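Local coordinates for DNA replication protein DnaC (Aquifex aeolicus, PDB 3ECC), which probably binds ATP and acts as a helicase loader at the start of DNA replication, at residues 31-36 with 133-138; 109-114 with 139-144; 124-129 with 168-173. One frame throughout, in Å; residues are numbered along the deposited sequence.

Strand 136-141 carries interactions 1 and 2 at its two ends, their centres 22 Å apart and on opposite sides of the chain's centre. Interaction 2 is the one at the nucleotide: the side chain of N141 comes within about 4 Å of the bound beryllium trifluoride, whereas interactions 1 and 3 lie away from that site. Interaction 3, centred 13 Å from interaction 1, is tied to it by a probable hydrogen bond from R129 NH2 to S135 O (2.6 Å). Toward interaction 2, 16 Å off, the join is apolar: L109 CD2 lies 4.0 Å from I170 CD1. The same L109 CD2 also packs 3.6 Å from I138 CG2, linking interactions 1 and 2.

Interaction 1. Residues 31-36 with 133-138; sequences HNFNPE and LKSTII
At the lead-in to strand 136-141, F33 meets S135 with the edge of its ring. The S135 hydroxyl lies near the ring plane, with OG 3.2 Å from F33 CZ; the adjoining edge atom CE1 is a little farther off, and the S135 CB sits about equally far from both. With CG anti to the backbone N (chi1 -172°), this torsion carries the phenylalanine ring across to S135. The hydroxyl's polar partner lies elsewhere: S135 OG hydrogen-bonds to the carbonyl of P102, so this buried oxygen is satisfied while its flank rests on the ring edge.

Strand 136-141 is the middle strand of the five-stranded parallel sheet, and its neighbour 40-45 is the strand that leads into the nucleotide-binding P-loop. Segment 31-36 belongs to the connection from helix 17-31 to that neighbour, and it passes the starting edge of the strands, the end remote from the nucleotide. F33 is set among F29, I62, I68 and V103, its ring inclined at about 55° to that of F29. Cut back to an alanine, this position would probably leave a gap beside S135 and F29 without its ring partner.

Farther along, the chain turns at N34, whose OD1 accepts a hydrogen bond from the backbone N of E36 at 3.0 Å in an Asx turn; the donor stands above the plane of the side-chain amide, 53° out of it. This turn brings two backbone carbonyls up to L133. P35 O and L133 O approach to 3.4 Å, but both are acceptors and do not bond. At the outer margin, one methyl of L133, CD1, rests 3.8 Å from the carbonyl oxygen E36 O.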
loop_
_atom_site.group_PDB
_atom_site.type_symbol
_atom_site.label_atom_id
_atom_site.label_comp_id
_atom_site.label_asym_id
_atom_site.label_seq_id
_atom_site.Cartn_x
_atom_site.Cartn_y
_atom_site.Cartn_z
ATOM N N HIS A 31 3.262 -7.593 -14.860
ATOM C CA HIS A 31 3.942 -7.987 -16.077
ATOM C C HIS A 31 5.001 -6.962 -16.509
ATOM O O HIS A 31 6.086 -7.338 -16.962
ATOM C CB HIS A 31 2.932 -8.224 -17.204
ATOM C CG HIS A 31 3.539 -8.809 -18.437
ATOM N ND1 HIS A 31 3.574 -8.136 -19.642
ATOM C CD2 HIS A 31 4.165 -9.992 -18.646
ATOM C CE1 HIS A 31 4.184 -8.886 -20.542
ATOM N NE2 HIS A 31 4.551 -10.018 -19.965
ATOM N N ASN A 32 4.696 -5.679 -16.343
ATOM C CA ASN A 32 5.583 -4.619 -16.811
ATOM C C ASN A 32 6.465 -4.044 -15.729
ATOM O O ASN A 32 6.928 -2.915 -15.846
ATOM C CB ASN A 32 4.765 -3.493 -17.433
ATOM C CG ASN A 32 4.166 -3.884 -18.755
ATOM O OD1 ASN A 32 4.504 -4.928 -19.312
ATOM N ND2 ASN A 32 3.275 -3.044 -19.277
ATOM N N PHE A 33 6.700 -4.823 -14.678
ATOM C CA PHE A 33 7.305 -4.304 -13.462
ATOM C C PHE A 33 8.831 -4.157 -13.528
ATOM O O PHE A 33 9.569 -5.144 -13.643
ATOM C CB PHE A 33 6.901 -5.168 -12.268
ATOM C CG PHE A 33 7.320 -4.601 -10.943
ATOM C CD1 PHE A 33 6.620 -3.543 -10.366
ATOM C CD2 PHE A 33 8.416 -5.118 -10.274
ATOM C CE1 PHE A 33 7.003 -3.015 -9.149
ATOM C CE2 PHE A 33 8.802 -4.595 -9.050
ATOM C CZ PHE A 33 8.091 -3.540 -8.489
ATOM N N ASN A 34 9.282 -2.910 -13.467
ATOM C CA ASN A 34 10.682 -2.592 -13.248
ATOM C C ASN A 34 10.781 -1.903 -11.894
ATOM O O ASN A 34 10.248 -0.797 -11.713
ATOM C CB ASN A 34 11.206 -1.666 -14.357
ATOM C CG ASN A 34 12.726 -1.495 -14.322
ATOM O OD1 ASN A 34 13.384 -1.838 -13.337
ATOM N ND2 ASN A 34 13.284 -0.963 -15.407
ATOM N N PRO A 35 11.450 -2.558 -10.931
ATOM C CA PRO A 35 11.623 -1.986 -9.591
ATOM C C PRO A 35 12.376 -0.652 -9.616
ATOM O O PRO A 35 12.329 0.109 -8.649
ATOM C CB PRO A 35 12.446 -3.051 -8.850
ATOM C CG PRO A 35 13.046 -3.901 -9.924
ATOM C CD PRO A 35 12.071 -3.887 -11.050
ATOM N N GLU A 36 13.028 -0.364 -10.740
ATOM C CA GLU A 36 13.791 0.868 -10.911
ATOM C C GLU A 36 12.900 2.041 -11.336
ATOM O O GLU A 36 13.364 3.172 -11.446
ATOM C CB GLU A 36 14.932 0.659 -11.920
ATOM C CG GLU A 36 16.067 -0.243 -11.412
ATOM C CD GLU A 36 16.760 0.337 -10.185
ATOM O OE1 GLU A 36 17.218 1.506 -10.256
ATOM O OE2 GLU A 36 16.861 -0.372 -9.154
ATOM N N LEU A 133 12.745 6.298 -5.957
ATOM C CA LEU A 133 11.988 5.469 -6.899
ATOM C C LEU A 133 11.807 4.047 -6.402
ATOM O O LEU A 133 12.092 3.079 -7.102
ATOM C CB LEU A 133 12.628 5.488 -8.297
ATOM C CG LEU A 133 12.840 6.855 -8.956
ATOM C CD1 LEU A 133 13.669 6.721 -10.211
ATOM C CD2 LEU A 133 11.526 7.553 -9.253
ATOM N N LYS A 134 11.314 3.923 -5.186
ATOM C CA LYS A 134 11.095 2.621 -4.603
ATOM C C LYS A 134 9.602 2.313 -4.647
ATOM O O LYS A 134 8.809 2.964 -3.980
ATOM C CB LYS A 134 11.628 2.605 -3.175
ATOM C CG LYS A 134 13.148 2.736 -3.074
ATOM C CD LYS A 134 13.831 1.387 -3.140
ATOM C CE LYS A 134 15.305 1.521 -3.438
ATOM N NZ LYS A 134 15.822 0.227 -3.960
ATOM N N SER A 135 9.223 1.337 -5.465
ATOM C CA SER A 135 7.810 1.025 -5.703
ATOM C C SER A 135 7.125 0.550 -4.442
ATOM O O SER A 135 7.645 -0.297 -3.717
ATOM C CB SER A 135 7.654 -0.015 -6.808
ATOM O OG SER A 135 8.716 -0.957 -6.763
ATOM N N THR A 136 5.950 1.111 -4.184
ATOM C CA THR A 136 5.251 0.871 -2.936
ATOM C C THR A 136 3.744 0.790 -3.148
ATOM O O THR A 136 3.142 1.654 -3.791
ATOM C CB THR A 136 5.607 1.938 -1.860
ATOM O OG1 THR A 136 4.536 2.050 -0.917
ATOM C CG2 THR A 136 5.842 3.294 -2.492
ATOM N N ILE A 137 3.144 -0.264 -2.608
ATOM C CA ILE A 137 1.712 -0.482 -2.737
ATOM C C ILE A 137 0.994 -0.136 -1.441
ATOM O O ILE A 137 1.468 -0.448 -0.352
ATOM C CB ILE A 137 1.402 -1.933 -3.153
ATOM C CG1 ILE A 137 2.111 -2.262 -4.472
ATOM C CG2 ILE A 137 -0.110 -2.146 -3.266
ATOM C CD1 ILE A 137 2.149 -3.746 -4.816
ATOM N N ILE A 138 -0.147 0.523 -1.566
ATOM C CA ILE A 138 -0.873 1.022 -0.407
ATOM C C ILE A 138 -2.325 0.579 -0.482
ATOM O O ILE A 138 -2.918 0.565 -1.553
ATOM C CB ILE A 138 -0.822 2.574 -0.348
ATOM C CG1 ILE A 138 0.600 3.066 -0.073
ATOM C CG2 ILE A 138 -1.807 3.117 0.690
ATOM C CD1 ILE A 138 0.833 4.494 -0.484
#

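Interaction 2. Residues 109-114 with 139-144; sequences LGSERL and TTNYSL
S111 and N141 point their CB atoms at each other across the gap between the loop 109-114 and the end of strand 136-141, the two carbons 4.2 Å apart. The serine hydroxyl comes in beside the base of the asparagine: S111 OG is 3.4 Å from N141 CB and little farther from the N141 backbone nitrogen, a packing contact and not a bond. Its hydrogen-bond partner is D108 OD2, and that link probably fixes how the hydroxyl is turned.

Two residues back along both segments, the backbones do the holding. L109 N donates to T139 O at 3.0 Å, in a bond that is nearly straight at the hydrogen (164°) and approaches almost along the C=O axis. L109 CB lies close to the same oxygen, and with CG anti to its nitrogen (chi1 179°) the leucine side chain reaches out beyond the strand and touches I122 of helix 116-131. T140 turns OG1 to the L109 carbonyl side of the contact, but L109 O stays 3.7 Å away and the pair is only close.

T139 offers the loop its carbonyl, while its CB points away from it; OG1 bonds to D107 OD2 and to the backbone N of D108, a second-shell hold on the two aspartates associated with magnesium. With those acidic residues at and just past the end of strand 104-107, and N141 on the adjoining strand touching the beryllium trifluoride, the pairing is consistent with the Walker B and sensor 1 elements of an AAA+ ATPase, side by side at the phosphate end of the nucleotide.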
loop_
_atom_site.group_PDB
_atom_site.type_symbol
_atom_site.label_atom_id
_atom_site.label_comp_id
_atom_site.label_asym_id
_atom_site.label_seq_id
_atom_site.Cartn_x
_atom_site.Cartn_y
_atom_site.Cartn_z
ATOM N N LEU A 109 -3.160 2.069 5.541
ATOM C CA LEU A 109 -2.328 3.253 5.760
ATOM C C LEU A 109 -3.066 4.371 6.518
ATOM O O LEU A 109 -4.041 4.949 6.022
ATOM C CB LEU A 109 -1.737 3.766 4.433
ATOM C CG LEU A 109 -0.848 5.021 4.458
ATOM C CD1 LEU A 109 0.385 4.860 5.346
ATOM C CD2 LEU A 109 -0.417 5.399 3.052
ATOM N N GLY A 110 -2.593 4.627 7.742
ATOM C CA GLY A 110 -3.127 5.663 8.621
ATOM C C GLY A 110 -4.617 5.894 8.495
ATOM O O GLY A 110 -5.067 7.036 8.432
ATOM N N SER A 111 -5.387 4.810 8.476
ATOM C CA SER A 111 -6.831 4.895 8.226
ATOM C C SER A 111 -7.550 5.826 9.210
ATOM O O SER A 111 -8.490 6.539 8.825
ATOM C CB SER A 111 -7.481 3.498 8.220
ATOM O OG SER A 111 -7.376 2.877 6.937
ATOM N N GLU A 112 -7.099 5.817 10.470
ATOM C CA GLU A 112 -7.647 6.692 11.511
ATOM C C GLU A 112 -6.762 7.924 11.743
ATOM O O GLU A 112 -6.117 8.411 10.813
ATOM C CB GLU A 112 -7.840 5.913 12.820
ATOM C CG GLU A 112 -9.065 5.014 12.837
ATOM C CD GLU A 112 -10.382 5.793 12.779
ATOM O OE1 GLU A 112 -10.387 7.012 13.077
ATOM O OE2 GLU A 112 -11.422 5.176 12.442
ATOM N N ARG A 113 -6.732 8.411 12.984
ATOM C CA ARG A 113 -5.940 9.587 13.349
ATOM C C ARG A 113 -4.653 9.212 14.107
ATOM O O ARG A 113 -4.661 8.358 15.005
ATOM C CB ARG A 113 -6.788 10.569 14.164
ATOM C CG ARG A 113 -8.216 10.725 13.638
ATOM C CD ARG A 113 -8.922 11.943 14.237
ATOM N NE ARG A 113 -10.196 12.210 13.569
ATOM C CZ ARG A 113 -10.810 13.391 13.548
ATOM N NH1 ARG A 113 -10.268 14.440 14.158
ATOM N NH2 ARG A 113 -11.968 13.525 12.908
ATOM N N LEU A 114 -3.553 9.867 13.732
ATOM C CA LEU A 114 -2.213 9.464 14.152
ATOM C C LEU A 114 -1.507 10.557 14.946
ATOM O O LEU A 114 -1.746 11.741 14.731
ATOM C CB LEU A 114 -1.366 9.134 12.926
ATOM C CG LEU A 114 -1.912 8.137 11.907
ATOM C CD1 LEU A 114 -1.449 8.513 10.518
ATOM C CD2 LEU A 114 -1.503 6.705 12.254
ATOM N N THR A 139 -2.884 0.180 0.652
ATOM C CA THR A 139 -4.333 0.028 0.765
ATOM C C THR A 139 -4.830 0.963 1.847
ATOM O O THR A 139 -4.193 1.118 2.890
ATOM C CB THR A 139 -4.777 -1.423 1.072
ATOM O OG1 THR A 139 -4.554 -1.728 2.454
ATOM C CG2 THR A 139 -4.022 -2.414 0.202
ATOM N N THR A 140 -5.956 1.608 1.587
ATOM C CA THR A 140 -6.453 2.631 2.482
ATOM C C THR A 140 -7.977 2.653 2.519
ATOM O O THR A 140 -8.650 2.222 1.574
ATOM C CB THR A 140 -5.894 4.039 2.107
ATOM O OG1 THR A 140 -6.305 4.999 3.087
ATOM C CG2 THR A 140 -6.375 4.472 0.720
ATOM N N ASN A 141 -8.516 3.167 3.614
ATOM C CA ASN A 141 -9.949 3.280 3.758
ATOM C C ASN A 141 -10.519 4.593 3.231
ATOM O O ASN A 141 -9.968 5.660 3.479
ATOM C CB ASN A 141 -10.331 3.097 5.211
ATOM C CG ASN A 141 -11.220 1.915 5.407
ATOM O OD1 ASN A 141 -12.346 1.886 4.913
ATOM N ND2 ASN A 141 -10.720 0.908 6.108
ATOM N N TYR A 142 -11.626 4.501 2.501
ATOM C CA TYR A 142 -12.376 5.685 2.095
ATOM C C TYR A 142 -13.746 5.711 2.768
ATOM O O TYR A 142 -14.539 4.769 2.628
ATOM C CB TYR A 142 -12.524 5.756 0.575
ATOM C CG TYR A 142 -13.118 7.063 0.078
ATOM C CD1 TYR A 142 -12.682 8.293 0.584
ATOM C CD2 TYR A 142 -14.095 7.072 -0.917
ATOM C CE1 TYR A 142 -13.232 9.495 0.132
ATOM C CE2 TYR A 142 -14.640 8.269 -1.386
ATOM C CZ TYR A 142 -14.207 9.476 -0.858
ATOM O OH TYR A 142 -14.746 10.663 -1.323
ATOM N N SER A 143 -14.009 6.794 3.506
ATOM C CA SER A 143 -15.231 6.938 4.309
ATOM C C SER A 143 -16.494 7.236 3.476
ATOM O O SER A 143 -17.250 6.314 3.135
ATOM C CB SER A 143 -15.037 8.000 5.407
ATOM O OG SER A 143 -14.520 9.214 4.877
ATOM N N LEU A 144 -16.715 8.515 3.156
ATOM C CA LEU A 144 -17.914 8.951 2.415
ATOM C C LEU A 144 -18.033 8.261 1.041
ATOM O O LEU A 144 -17.019 7.989 0.385
ATOM C CB LEU A 144 -17.936 10.486 2.276
ATOM C CG LEU A 144 -17.757 11.312 3.566
ATOM C CD1 LEU A 144 -16.840 12.521 3.339
ATOM C CD2 LEU A 144 -19.100 11.751 4.175
#

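Interaction 3. Residues 124-129 with 168-173; sequences YIITYR and SKIYEM
K169 lies with the aliphatic part of its side chain against helix 116-131, meeting I126 and T127. Starting at the root, K169 CB is 4.5 Å from the branch methyl I126 CG2. CG then leads out with CB-CG and CG-CD both extended, lengthening the chain past I126 toward the next residue. CD arrives beside the threonine, 4.2 Å from T127 OG1, the two side chains crossing at a slant. CE stays alongside the same oxygen at 4.4 Å, and the bend at the last torsion (chi4 69°) leaves NZ farther from it, at 4.7 Å. T127 OG1 has its own hydrogen-bond partner, the S123 carbonyl one turn earlier in its helix. Y130, on the next turn of that helix, also touches the lysine.

Deeper in, the contact becomes purely apolar, where the terminal methyls I126 CD1 and I170 CD1 meet at 4.2 Å, tip to tip. I170 also touches I138 of strand 136-141. The methyl end of M173 comes so near the R129 carbonyl that its modelled position is doubtful.

The axes of segments 124-129 and 168-173 approach to 10.1 Å, and their N-to-C directions differ by 38°. Two helices lying together on one face of a parallel sheet, with helix 51-65 on the other, are characteristic of the three-layered alpha/beta core of P-loop ATPases.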
loop_
_atom_site.group_PDB
_atom_site.type_symbol
_atom_site.label_atom_id
_atom_site.label_comp_id
_atom_site.label_asym_id
_atom_site.label_seq_id
_atom_site.Cartn_x
_atom_site.Cartn_y
_atom_site.Cartn_z
ATOM N N TYR A 124 8.259 10.080 6.420
ATOM C CA TYR A 124 9.653 9.714 6.192
ATOM C C TYR A 124 9.786 8.566 5.194
ATOM O O TYR A 124 10.530 8.663 4.221
ATOM C CB TYR A 124 10.327 9.332 7.509
ATOM C CG TYR A 124 11.781 8.930 7.378
ATOM C CD1 TYR A 124 12.666 9.668 6.597
ATOM C CD2 TYR A 124 12.283 7.837 8.072
ATOM C CE1 TYR A 124 14.011 9.306 6.484
ATOM C CE2 TYR A 124 13.625 7.473 7.971
ATOM C CZ TYR A 124 14.482 8.214 7.176
ATOM O OH TYR A 124 15.810 7.859 7.067
ATOM N N ILE A 125 9.062 7.477 5.444
ATOM C CA ILE A 125 9.119 6.290 4.600
ATOM C C ILE A 125 8.638 6.564 3.169
ATOM O O ILE A 125 9.169 6.013 2.211
ATOM C CB ILE A 125 8.319 5.129 5.241
ATOM C CG1 ILE A 125 9.075 4.579 6.459
ATOM C CG2 ILE A 125 8.045 4.034 4.226
ATOM C CD1 ILE A 125 8.261 3.606 7.307
ATOM N N ILE A 126 7.646 7.437 3.035
ATOM C CA ILE A 126 7.065 7.746 1.738
ATOM C C ILE A 126 7.904 8.745 0.917
ATOM O O ILE A 126 8.046 8.599 -0.305
ATOM C CB ILE A 126 5.610 8.221 1.888
ATOM C CG1 ILE A 126 4.720 7.010 2.166
ATOM C CG2 ILE A 126 5.145 8.952 0.639
ATOM C CD1 ILE A 126 3.483 7.323 2.937
ATOM N N THR A 127 8.468 9.743 1.584
ATOM C CA THR A 127 9.345 10.702 0.910
ATOM C C THR A 127 10.631 10.014 0.408
ATOM O O THR A 127 11.110 10.282 -0.695
ATOM C CB THR A 127 9.669 11.895 1.835
ATOM O OG1 THR A 127 8.445 12.521 2.226
ATOM C CG2 THR A 127 10.532 12.902 1.140
ATOM N N TYR A 128 11.166 9.110 1.219
ATOM C CA TYR A 128 12.339 8.341 0.838
ATOM C C TYR A 128 12.062 7.490 -0.401
ATOM O O TYR A 128 12.838 7.507 -1.362
ATOM C CB TYR A 128 12.775 7.454 1.994
ATOM C CG TYR A 128 14.088 6.764 1.777
ATOM C CD1 TYR A 128 15.293 7.375 2.147
ATOM C CD2 TYR A 128 14.137 5.496 1.209
ATOM C CE1 TYR A 128 16.512 6.737 1.947
ATOM C CE2 TYR A 128 15.349 4.847 1.005
ATOM C CZ TYR A 128 16.534 5.468 1.373
ATOM O OH TYR A 128 17.728 4.819 1.169
ATOM N N ARG A 129 10.938 6.779 -0.382
ATOM C CA ARG A 129 10.564 5.886 -1.475
ATOM C C ARG A 129 10.085 6.653 -2.697
ATOM O O ARG A 129 10.158 6.147 -3.810
ATOM C CB ARG A 129 9.508 4.881 -1.009
ATOM C CG ARG A 129 10.038 3.909 0.045
ATOM C CD ARG A 129 9.001 2.894 0.490
ATOM N NE ARG A 129 8.771 1.860 -0.522
ATOM C CZ ARG A 129 9.633 0.889 -0.810
ATOM N NH1 ARG A 129 10.791 0.814 -0.164
ATOM N NH2 ARG A 129 9.348 0.003 -1.760
ATOM N N SER A 168 0.144 13.914 -1.946
ATOM C CA SER A 168 0.570 14.447 -3.222
ATOM C C SER A 168 1.617 13.543 -3.856
ATOM O O SER A 168 1.588 13.299 -5.061
ATOM C CB SER A 168 1.133 15.855 -3.010
ATOM O OG SER A 168 1.756 16.366 -4.170
ATOM N N LYS A 169 2.558 13.076 -3.043
ATOM C CA LYS A 169 3.614 12.184 -3.520
ATOM C C LYS A 169 3.076 10.781 -3.805
ATOM O O LYS A 169 3.506 10.132 -4.753
ATOM C CB LYS A 169 4.774 12.131 -2.518
ATOM C CG LYS A 169 5.517 13.446 -2.388
ATOM C CD LYS A 169 6.723 13.322 -1.485
ATOM C CE LYS A 169 7.538 14.606 -1.478
ATOM N NZ LYS A 169 6.809 15.710 -0.788
ATOM N N ILE A 170 2.120 10.336 -2.994
ATOM C CA ILE A 170 1.432 9.066 -3.220
ATOM C C ILE A 170 0.707 9.061 -4.569
ATOM O O ILE A 170 0.650 8.038 -5.260
ATOM C CB ILE A 170 0.426 8.767 -2.087
ATOM C CG1 ILE A 170 1.164 8.438 -0.787
ATOM C CG2 ILE A 170 -0.535 7.636 -2.490
ATOM C CD1 ILE A 170 0.252 8.372 0.425
ATOM N N TYR A 171 0.173 10.218 -4.944
ATOM C CA TYR A 171 -0.553 10.358 -6.190
ATOM C C TYR A 171 0.360 10.390 -7.422
ATOM O O TYR A 171 -0.031 9.936 -8.491
ATOM C CB TYR A 171 -1.460 11.592 -6.145
ATOM C CG TYR A 171 -2.393 11.715 -7.327
ATOM C CD1 TYR A 171 -3.279 10.686 -7.654
ATOM C CD2 TYR A 171 -2.409 12.867 -8.112
ATOM C CE1 TYR A 171 -4.144 10.798 -8.739
ATOM C CE2 TYR A 171 -3.266 12.986 -9.196
ATOM C CZ TYR A 171 -4.132 11.950 -9.505
ATOM O OH TYR A 171 -4.989 12.058 -10.587
ATOM N N GLU A 172 1.581 10.901 -7.275
ATOM C CA GLU A 172 2.524 10.881 -8.391
ATOM C C GLU A 172 3.048 9.476 -8.664
ATOM O O GLU A 172 3.081 9.048 -9.814
ATOM C CB GLU A 172 3.680 11.884 -8.205
ATOM C CG GLU A 172 4.914 11.599 -9.098
ATOM C CD GLU A 172 5.627 12.857 -9.602
ATOM O OE1 GLU A 172 6.878 12.874 -9.619
ATOM O OE2 GLU A 172 4.938 13.817 -10.003
ATOM N N MET A 173 3.458 8.762 -7.617
ATOM C CA MET A 173 4.116 7.464 -7.794
ATOM C C MET A 173 3.166 6.296 -8.083
ATOM O O MET A 173 3.537 5.340 -8.765
ATOM C CB MET A 173 5.014 7.141 -6.591
ATOM C CG MET A 173 6.364 7.895 -6.602
ATOM S SD MET A 173 7.773 7.084 -7.469
ATOM C CE MET A 173 8.560 6.179 -6.130
#